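Side-chain contacts in lipoate-protein ligase, putative (Streptococcus pneumoniae, PDB 1VQZ), which is a putative lipoate-protein ligase, pairing a catalytic domain of the lipoyl ligase A/B family with a bacterial lipoate ligase C-terminal region: residues I62-R67 and S268-V273; L94-I99 and C144-A149. One frame throughout, in Å; residues are numbered along the deposited sequence.

In the fold
The two contacts join different parts of the same chain. Contact 1 is a surface bridge between the A/B family catalytic region and the C-terminal region, joining the loop ahead of helix 67-73 to strand 269-278. Contact 2 lies deeper, within the catalytic region, where strands 93-101 and 141-151 of the large mixed sheet flank strand 154-162, and a side chain from one reaches past it to the other. Along the chain, contact 2 is nested inside the long loop that contact 1 closes. Their centres are 22 Å apart and their nearest atoms about 12 Å, so they do not touch. Each has its own molecule of 1,2-ethanediol, probably from the crystallisation liquor, beside one segment.

Contact 1: I62-R67 and S268-V273. With EDO (1,2-ethanediol), chain C.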
loop_
_atom_site.group_PDB
_atom_site.type_symbol
_atom_site.label_atom_id
_atom_site.label_comp_id
_atom_site.label_asym_id
_atom_site.label_seq_id
_atom_site.Cartn_x
_atom_site.Cartn_y
_atom_site.Cartn_z
ATOM N N ILE A 62 -12.073 10.851 -2.871
ATOM C CA ILE A 62 -12.775 11.962 -3.518
ATOM C C ILE A 62 -12.108 13.291 -3.214
ATOM O O ILE A 62 -12.130 14.216 -4.032
ATOM C CB ILE A 62 -14.251 11.981 -3.134
ATOM C CG1 ILE A 62 -15.073 12.838 -4.109
ATOM C CG2 ILE A 62 -14.491 12.545 -1.714
ATOM C CD1 ILE A 62 -15.072 12.344 -5.469
ATOM N N GLU A 63 -11.475 13.382 -2.051
ATOM C CA GLU A 63 -10.840 14.638 -1.659
ATOM C C GLU A 63 -9.370 14.754 -2.040
ATOM O O GLU A 63 -8.763 15.781 -1.784
ATOM C CB GLU A 63 -10.968 14.788 -0.160
ATOM C CG GLU A 63 -12.378 14.985 0.317
ATOM C CD GLU A 63 -13.046 16.174 -0.358
ATOM O OE1 GLU A 63 -12.351 17.186 -0.594
ATOM O OE2 GLU A 63 -14.251 16.069 -0.670
ATOM N N GLU A 64 -8.816 13.696 -2.634
ATOM C CA GLU A 64 -7.389 13.589 -3.011
ATOM C C GLU A 64 -7.091 13.598 -4.494
ATOM O O GLU A 64 -5.985 13.933 -4.895
ATOM C CB GLU A 64 -6.782 12.286 -2.531
ATOM C CG GLU A 64 -6.991 11.909 -1.094
ATOM C CD GLU A 64 -6.619 13.001 -0.132
ATOM O OE1 GLU A 64 -5.519 13.582 -0.298
ATOM O OE2 GLU A 64 -7.448 13.271 0.773
ATOM N N ILE A 65 -8.037 13.159 -5.300
ATOM C CA ILE A 65 -7.827 13.025 -6.742
ATOM C C ILE A 65 -8.328 14.228 -7.560
ATOM O O ILE A 65 -9.475 14.707 -7.367
ATOM C CB ILE A 65 -8.561 11.740 -7.249
ATOM C CG1 ILE A 65 -7.970 10.507 -6.581
ATOM C CG2 ILE A 65 -8.541 11.618 -8.802
ATOM C CD1 ILE A 65 -6.527 10.274 -6.920
ATOM N N ASN A 66 -7.480 14.704 -8.463
ATOM C CA ASN A 66 -7.920 15.603 -9.512
ATOM C C ASN A 66 -8.684 14.835 -10.585
ATOM O O ASN A 66 -8.080 14.285 -11.520
ATOM C CB ASN A 66 -6.743 16.331 -10.138
ATOM C CG ASN A 66 -7.176 17.431 -11.084
ATOM O OD1 ASN A 66 -8.134 17.273 -11.809
ATOM N ND2 ASN A 66 -6.442 18.537 -11.095
ATOM N N ARG A 67 -10.006 14.779 -10.377
ATOM C CA ARG A 67 -11.013 14.173 -11.253
ATOM C C ARG A 67 -10.805 14.433 -12.739
ATOM O O ARG A 67 -10.775 13.509 -13.529
ATOM C CB ARG A 67 -12.399 14.760 -10.902
ATOM C CG ARG A 67 -13.571 14.128 -11.643
ATOM C CD ARG A 67 -14.872 14.899 -11.386
ATOM N NE ARG A 67 -14.962 16.052 -12.276
ATOM C CZ ARG A 67 -15.701 17.130 -12.035
ATOM N NH1 ARG A 67 -16.441 17.204 -10.934
ATOM N NH2 ARG A 67 -15.719 18.136 -12.912
ATOM N N SER A 268 3.689 12.003 10.388
ATOM C CA SER A 268 3.603 10.656 9.819
ATOM C C SER A 268 2.223 10.365 9.198
ATOM O O SER A 268 1.896 9.238 8.852
ATOM C CB SER A 268 3.977 9.634 10.903
ATOM O OG SER A 268 5.344 9.763 11.202
ATOM N N GLY A 269 1.429 11.390 8.992
ATOM C CA GLY A 269 0.182 11.196 8.282
ATOM C C GLY A 269 -0.936 12.116 8.696
ATOM O O GLY A 269 -1.047 12.565 9.821
ATOM N N LYS A 270 -1.785 12.345 7.725
ATOM C CA LYS A 270 -3.063 12.964 7.892
ATOM C C LYS A 270 -4.087 11.981 8.490
ATOM O O LYS A 270 -4.204 10.829 8.038
ATOM C CB LYS A 270 -3.460 13.388 6.461
ATOM C CG LYS A 270 -4.708 14.063 6.268
ATOM C CD LYS A 270 -4.607 15.003 5.070
ATOM C CE LYS A 270 -5.305 14.494 3.900
ATOM N NZ LYS A 270 -5.593 15.665 2.977
ATOM N N VAL A 271 -4.841 12.448 9.491
ATOM C CA VAL A 271 -5.927 11.676 10.120
ATOM C C VAL A 271 -7.221 12.507 10.093
ATOM O O VAL A 271 -7.277 13.617 10.615
ATOM C CB VAL A 271 -5.607 11.280 11.585
ATOM C CG1 VAL A 271 -6.774 10.514 12.202
ATOM C CG2 VAL A 271 -4.318 10.490 11.662
ATOM N N GLU A 272 -8.243 11.948 9.450
ATOM C CA GLU A 272 -9.560 12.556 9.295
ATOM C C GLU A 272 -10.604 11.663 9.942
ATOM O O GLU A 272 -10.734 10.499 9.597
ATOM C CB GLU A 272 -9.896 12.738 7.834
ATOM C CG GLU A 272 -11.156 13.619 7.586
ATOM C CD GLU A 272 -11.469 13.825 6.106
ATOM O OE1 GLU A 272 -11.174 12.913 5.286
ATOM O OE2 GLU A 272 -12.052 14.903 5.779
ATOM N N VAL A 273 -11.347 12.227 10.875
ATOM C CA VAL A 273 -12.284 11.467 11.680
ATOM C C VAL A 273 -13.715 11.934 11.470
ATOM O O VAL A 273 -14.051 13.089 11.688
ATOM C CB VAL A 273 -11.967 11.620 13.166
ATOM C CG1 VAL A 273 -12.998 10.815 14.004
ATOM C CG2 VAL A 273 -10.548 11.219 13.461
HETATM C C1 EDO C . -11.269 17.741 -10.035
HETATM O O1 EDO C . -10.613 18.129 -8.809
HETATM C C2 EDO C . -11.290 18.773 -11.164
HETATM O O2 EDO C . -9.973 19.223 -11.553
HETATM O O HOH W 1 -8.386 14.853 2.604
HETATM O O HOH W 2 -5.684 16.665 -0.219
#
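E64 and K270 reach for each other from opposite directions across the gap between the loop and the strand, whose CA atoms at these residues stay 11.7 Å apart. The meeting is therefore made at the ends of two long side chains. E64 has CG anti to its carbonyl carbon (chi1 -50°) and bends again at chi2, which turns the carboxylate toward the end of the K270 side chain. K270 comes the other way, its chain kinked at chi3 (106°). Between OE2 of E64 and NZ of K270 the distance is 3.7 Å, a long salt bridge; OE1 of E64 stands only slightly farther from that nitrogen, at 3.9 Å, so the ammonium faces both oxygens.

Water does much of the joining. One molecule donates to E64 OE2 at 2.6 Å and accepts from K270 NZ at 2.9 Å. A second donates to E64 OE1 at 3.1 Å and has a weak bond from the same NZ, so each carboxylate oxygen has its own water link to the lysine. E272 OE1 lies 5.9 Å from E64 OE2, a like charge that K270 probably helps to offset; E272 is itself held by R261 and N60. The lysine also makes a cation-pi contact with F181.

Farther along the loop, N66 occupies the N-cap position of helix 67-73, its OD1 taking the backbone N of Y69. The same oxygen accepts a 2.7 Å hydrogen bond from O2 of the ethanediol, which lies against the start of the helix.

Altogether this is a small, water-mediated ion pair at the surface, linking a loop of the lipoyl ligase A/B catalytic region to a strand of the C-terminal region.

Contact 2: L94-I99 and C144-A149; sequences LNYTII and CGNAQA. With EDO (1,2-ethanediol), chain P.
Y96 provides most of this contact: its ring spans the space between two strands whose axes come no closer than 9.3 Å, and it meets N146 and C144 on the far side. With CG lodged between the backbone N and the carbonyl carbon (chi1 65°), the ring is directed at strand 144-149. Its hydroxyl donates a 2.6 Å hydrogen bond from OH to OD1 of N146. That oxygen sits at the ring's edge, in plane, and the amide is turned just 15° from the ring. The bond meets the carbonyl from the side, with a C=O...donor angle of 107°.

N146 brings its amide round with CG anti to the backbone N, and its ND2 is bonded to N134 and H157, so both ends of the amide are engaged and its rotation is fixed. C144 meets the ring at the CE1 side, away from CE2, the ring carbon nearer N146 OD1: SG lies 3.6 Å from CE1 of Y96, in an oblique sulfur-aromatic contact.

The ethanediol lies by the backbone of N146 to Q148, with one weak hydrogen bond to the carbonyl of N146.

In the large mixed sheet, strand 154-162 runs between these two strands and bonds to Y96 through G159. Helix 110-123 covers the contact, F113 stacking on the ring of Y96 while F110 packs on C144 and N146.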
loop_
_atom_site.group_PDB
_atom_site.type_symbol
_atom_site.label_atom_id
_atom_site.label_comp_id
_atom_site.label_asym_id
_atom_site.label_seq_id
_atom_site.Cartn_x
_atom_site.Cartn_y
_atom_site.Cartn_z
ATOM N N LEU A 94 7.476 -1.393 -11.885
ATOM C CA LEU A 94 7.431 -2.834 -11.701
ATOM C C LEU A 94 7.040 -3.113 -10.271
ATOM O O LEU A 94 7.770 -2.769 -9.343
ATOM C CB LEU A 94 8.797 -3.473 -11.992
ATOM C CG LEU A 94 8.877 -5.001 -11.871
ATOM C CD1 LEU A 94 7.891 -5.660 -12.755
ATOM C CD2 LEU A 94 10.311 -5.484 -12.167
ATOM N N ASN A 95 5.864 -3.718 -10.127
ATOM C CA ASN A 95 5.292 -4.116 -8.835
ATOM C C ASN A 95 5.835 -5.471 -8.423
ATOM O O ASN A 95 6.030 -6.347 -9.252
ATOM C CB ASN A 95 3.738 -4.146 -8.948
ATOM C CG ASN A 95 3.155 -2.755 -9.259
ATOM O OD1 ASN A 95 2.554 -2.510 -10.323
ATOM N ND2 ASN A 95 3.415 -1.835 -8.381
ATOM N N TYR A 96 6.065 -5.643 -7.129
ATOM C CA TYR A 96 6.473 -6.930 -6.576
ATOM C C TYR A 96 5.514 -7.277 -5.457
ATOM O O TYR A 96 4.966 -6.371 -4.762
ATOM C CB TYR A 96 7.945 -6.938 -6.063
ATOM C CG TYR A 96 8.197 -6.019 -4.887
ATOM C CD1 TYR A 96 8.561 -4.679 -5.069
ATOM C CD2 TYR A 96 8.020 -6.486 -3.584
ATOM C CE1 TYR A 96 8.750 -3.838 -3.966
ATOM C CE2 TYR A 96 8.191 -5.672 -2.502
ATOM C CZ TYR A 96 8.553 -4.356 -2.679
ATOM O OH TYR A 96 8.727 -3.607 -1.538
ATOM N N THR A 97 5.343 -8.588 -5.259
ATOM C CA THR A 97 4.514 -9.135 -4.177
ATOM C C THR A 97 5.216 -10.317 -3.509
ATOM O O THR A 97 5.586 -11.253 -4.176
ATOM C CB THR A 97 3.223 -9.651 -4.759
ATOM O OG1 THR A 97 2.572 -8.585 -5.441
ATOM C CG2 THR A 97 2.337 -10.211 -3.717
ATOM N N ILE A 98 5.405 -10.245 -2.196
ATOM C CA ILE A 98 6.018 -11.303 -1.389
ATOM C C ILE A 98 5.018 -11.673 -0.292
ATOM O O ILE A 98 4.825 -10.924 0.640
ATOM C CB ILE A 98 7.302 -10.805 -0.742
ATOM C CG1 ILE A 98 8.199 -10.157 -1.802
ATOM C CG2 ILE A 98 8.069 -11.929 -0.033
ATOM C CD1 ILE A 98 9.259 -9.292 -1.183
ATOM N N ILE A 99 4.422 -12.851 -0.411
ATOM C CA ILE A 99 3.471 -13.395 0.555
ATOM C C ILE A 99 4.020 -14.580 1.295
ATOM O O ILE A 99 4.660 -15.479 0.700
ATOM C CB ILE A 99 2.204 -13.822 -0.172
ATOM C CG1 ILE A 99 1.498 -12.588 -0.762
ATOM C CG2 ILE A 99 1.276 -14.603 0.742
ATOM C CD1 ILE A 99 0.735 -12.892 -2.030
ATOM N N CYS A 144 12.875 2.043 -4.793
ATOM C CA CYS A 144 11.984 1.000 -4.352
ATOM C C CYS A 144 11.368 1.387 -2.999
ATOM O O CYS A 144 12.061 1.845 -2.061
ATOM C CB CYS A 144 12.740 -0.321 -4.192
ATOM S SG CYS A 144 11.685 -1.741 -3.764
ATOM N N GLY A 145 10.072 1.166 -2.907
ATOM C CA GLY A 145 9.314 1.452 -1.700
ATOM C C GLY A 145 8.328 0.343 -1.388
ATOM O O GLY A 145 7.446 0.037 -2.214
ATOM N N ASN A 146 8.517 -0.216 -0.184
ATOM C CA ASN A 146 7.806 -1.370 0.361
ATOM C C ASN A 146 6.680 -1.001 1.328
ATOM O O ASN A 146 6.779 -0.020 2.059
ATOM C CB ASN A 146 8.818 -2.189 1.159
ATOM C CG ASN A 146 8.276 -3.554 1.599
ATOM O OD1 ASN A 146 7.819 -4.325 0.771
ATOM N ND2 ASN A 146 8.411 -3.874 2.892
ATOM N N ALA A 147 5.638 -1.817 1.340
ATOM C CA ALA A 147 4.587 -1.739 2.340
ATOM C C ALA A 147 4.136 -3.138 2.743
ATOM O O ALA A 147 4.079 -4.051 1.947
ATOM C CB ALA A 147 3.419 -0.927 1.813
ATOM N N GLN A 148 3.765 -3.269 4.000
ATOM C CA GLN A 148 3.364 -4.517 4.593
ATOM C C GLN A 148 1.858 -4.487 4.919
ATOM O O GLN A 148 1.304 -3.452 5.354
ATOM C CB GLN A 148 4.219 -4.731 5.839
ATOM C CG GLN A 148 4.024 -6.076 6.517
ATOM C CD GLN A 148 4.947 -6.290 7.733
ATOM O OE1 GLN A 148 6.071 -5.760 7.798
ATOM N NE2 GLN A 148 4.459 -7.063 8.701
ATOM N N ALA A 149 1.206 -5.619 4.692
ATOM C CA ALA A 149 -0.159 -5.876 5.156
ATOM C C ALA A 149 -0.177 -7.201 5.907
ATOM O O ALA A 149 0.572 -8.096 5.599
ATOM C CB ALA A 149 -1.160 -5.914 3.983
HETATM C C1 EDO P . 5.653 -0.407 5.068
HETATM O O1 EDO P . 5.567 -1.339 6.162
HETATM C C2 EDO P . 5.932 1.077 5.354
HETATM O O2 EDO P . 5.283 1.840 4.297
#